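Local coordinates for collagen alpha1(xviii) chain (PDB 1DY0), which is the endostatin domain of collagen XVIII, a zinc-binding fragment that inhibits angiogenesis, at residues V13-A18 with C177-F182. The protein carries 2 engineered substitutions. Sequence-based numbering, arbitrary orientation.
Sequences VLHLVA and CIENSF. With ZN (zinc ion), chain B.
A single carboxylate oxygen, Glu179 OE1, takes the place of a strand carbonyl and grips His15 twice. It accepts a hydrogen bond from His15 N at 3.1 Å on its anti lone pair, and another from His15 ND1 at 2.9 Å on its syn lone pair, almost exactly in the imidazole plane. Glu179 reaches this spot with CG anti to its backbone N (chi1 -161°) and the chain extended beyond, so that it runs beside the His15 side chain. NE2, across the ring, binds the zinc ion at 2.1 Å, leaving ND1 to carry the proton donated to Glu179; His7, Asp9 and Asp80 complete the site. In this His-carboxylate hydrogen bond second-shell Glu179 orients a first-shell zinc ligand: held at ND1 by the carboxylate and at NE2 by the metal, the ring has its rotation fixed, and the histidine may be a more electron-rich ligand.

The bond from Glu179 N to His15 O returns the pair to regular antiparallel pairing of strands 14-18 and 176-179, neighbours in the mixed sheet of this C-type-lectin-like fold. Val17 and Cys177 form a hydrogen-bonded pair, with Val17 N to Cys177 O at 2.8 Å, and the disulfide from Cys177 ties this end to Cys37 in helix 29-42. Across the non-hydrogen-bonded pair, Leu16 CD1 meets Ile178 CD1 at 4.1 Å. Beyond strand 176-179, Ser181 C comes 3.5 Å from Leu14 CD2.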
loop_
_atom_site.group_PDB
_atom_site.type_symbol
_atom_site.label_atom_id
_atom_site.label_comp_id
_atom_site.label_asym_id
_atom_site.label_seq_id
_atom_site.Cartn_x
_atom_site.Cartn_y
_atom_site.Cartn_z
ATOM N N VAL A 13 10.540 6.318 -11.302
ATOM C CA VAL A 13 9.179 5.906 -10.930
ATOM C C VAL A 13 9.233 5.176 -9.591
ATOM O O VAL A 13 10.274 4.621 -9.213
ATOM C CB VAL A 13 8.500 4.917 -11.947
ATOM C CG1 VAL A 13 8.372 5.530 -13.317
ATOM C CG2 VAL A 13 9.241 3.607 -12.019
ATOM N N LEU A 14 8.105 5.185 -8.885
ATOM C CA LEU A 14 7.964 4.506 -7.603
ATOM C C LEU A 14 6.866 3.465 -7.802
ATOM O O LEU A 14 5.789 3.789 -8.285
ATOM C CB LEU A 14 7.558 5.504 -6.504
ATOM C CG LEU A 14 8.559 6.592 -6.103
ATOM C CD1 LEU A 14 7.963 7.454 -5.025
ATOM C CD2 LEU A 14 9.845 5.966 -5.603
ATOM N N HIS A 15 7.143 2.213 -7.466
ATOM C CA HIS A 15 6.148 1.155 -7.641
ATOM C C HIS A 15 5.255 0.943 -6.436
ATOM O O HIS A 15 5.726 0.928 -5.297
ATOM C CB HIS A 15 6.818 -0.185 -7.993
ATOM C CG HIS A 15 7.545 -0.178 -9.302
ATOM N ND1 HIS A 15 8.830 0.303 -9.440
ATOM C CD2 HIS A 15 7.164 -0.582 -10.541
ATOM C CE1 HIS A 15 9.209 0.198 -10.702
ATOM N NE2 HIS A 15 8.214 -0.330 -11.388
ATOM N N LEU A 16 3.961 0.802 -6.695
ATOM C CA LEU A 16 2.983 0.517 -5.650
ATOM C C LEU A 16 2.495 -0.879 -6.005
ATOM O O LEU A 16 1.822 -1.060 -7.021
ATOM C CB LEU A 16 1.826 1.512 -5.704
ATOM C CG LEU A 16 0.803 1.413 -4.572
ATOM C CD1 LEU A 16 1.507 1.477 -3.230
ATOM C CD2 LEU A 16 -0.198 2.552 -4.708
ATOM N N VAL A 17 2.847 -1.866 -5.186
ATOM C CA VAL A 17 2.489 -3.248 -5.478
ATOM C C VAL A 17 1.825 -3.943 -4.291
ATOM O O VAL A 17 2.174 -3.704 -3.144
ATOM C CB VAL A 17 3.759 -4.046 -5.938
ATOM C CG1 VAL A 17 3.378 -5.394 -6.527
ATOM C CG2 VAL A 17 4.552 -3.241 -6.961
ATOM N N ALA A 18 0.882 -4.827 -4.585
ATOM C CA ALA A 18 0.153 -5.552 -3.555
ATOM C C ALA A 18 0.775 -6.895 -3.139
ATOM O O ALA A 18 1.336 -7.632 -3.973
ATOM C CB ALA A 18 -1.305 -5.772 -4.008
ATOM N N CYS A 177 2.512 -2.246 -0.994
ATOM C CA CYS A 177 3.916 -1.987 -0.693
ATOM C C CYS A 177 4.349 -0.881 -1.621
ATOM O O CYS A 177 4.062 -0.930 -2.815
ATOM C CB CYS A 177 4.784 -3.221 -0.967
ATOM S SG CYS A 177 4.327 -4.727 -0.052
ATOM N N ILE A 178 5.043 0.105 -1.066
ATOM C CA ILE A 178 5.518 1.256 -1.820
ATOM C C ILE A 178 7.039 1.324 -1.752
ATOM O O ILE A 178 7.640 1.078 -0.705
ATOM C CB ILE A 178 4.918 2.570 -1.249
ATOM C CG1 ILE A 178 5.383 3.779 -2.054
ATOM C CG2 ILE A 178 5.285 2.735 0.235
ATOM C CD1 ILE A 178 4.743 3.916 -3.439
ATOM N N GLU A 179 7.657 1.613 -2.886
ATOM C CA GLU A 179 9.100 1.728 -2.984
ATOM C C GLU A 179 9.412 3.044 -2.294
ATOM O O GLU A 179 8.650 3.999 -2.425
ATOM C CB GLU A 179 9.477 1.781 -4.459
ATOM C CG GLU A 179 10.906 1.462 -4.791
ATOM C CD GLU A 179 11.077 1.125 -6.258
ATOM O OE1 GLU A 179 10.096 1.232 -7.032
ATOM O OE2 GLU A 179 12.198 0.728 -6.636
ATOM N N ASN A 180 10.498 3.100 -1.530
ATOM C CA ASN A 180 10.821 4.320 -0.795
ATOM C C ASN A 180 11.603 5.406 -1.556
ATOM O O ASN A 180 11.606 6.580 -1.158
ATOM C CB ASN A 180 11.492 3.991 0.537
ATOM C CG ASN A 180 12.994 4.103 0.487
ATOM O OD1 ASN A 180 13.669 3.221 -0.040
ATOM N ND2 ASN A 180 13.526 5.201 0.999
ATOM N N SER A 181 12.250 5.015 -2.650
ATOM C CA SER A 181 13.031 5.917 -3.506
ATOM C C SER A 181 13.228 5.203 -4.852
ATOM O O SER A 181 13.140 3.982 -4.925
ATOM C CB SER A 181 14.372 6.294 -2.864
ATOM O OG SER A 181 14.985 5.169 -2.241
ATOM N N PHE A 182 13.448 5.952 -5.925
ATOM C CA PHE A 182 13.564 5.318 -7.218
ATOM C C PHE A 182 14.904 4.731 -7.599
ATOM O O PHE A 182 15.956 5.174 -7.132
ATOM C CB PHE A 182 13.021 6.200 -8.355
ATOM C CG PHE A 182 13.960 7.261 -8.830
ATOM C CD1 PHE A 182 14.934 6.973 -9.780
ATOM C CD2 PHE A 182 13.888 8.540 -8.307
ATOM C CE1 PHE A 182 15.818 7.950 -10.220
ATOM C CE2 PHE A 182 14.761 9.531 -8.733
ATOM C CZ PHE A 182 15.744 9.234 -9.687
HETATM ZN ZN ZN B . 8.934 -0.679 -13.333
HETATM O O HOH W 1 12.009 2.444 -9.267
#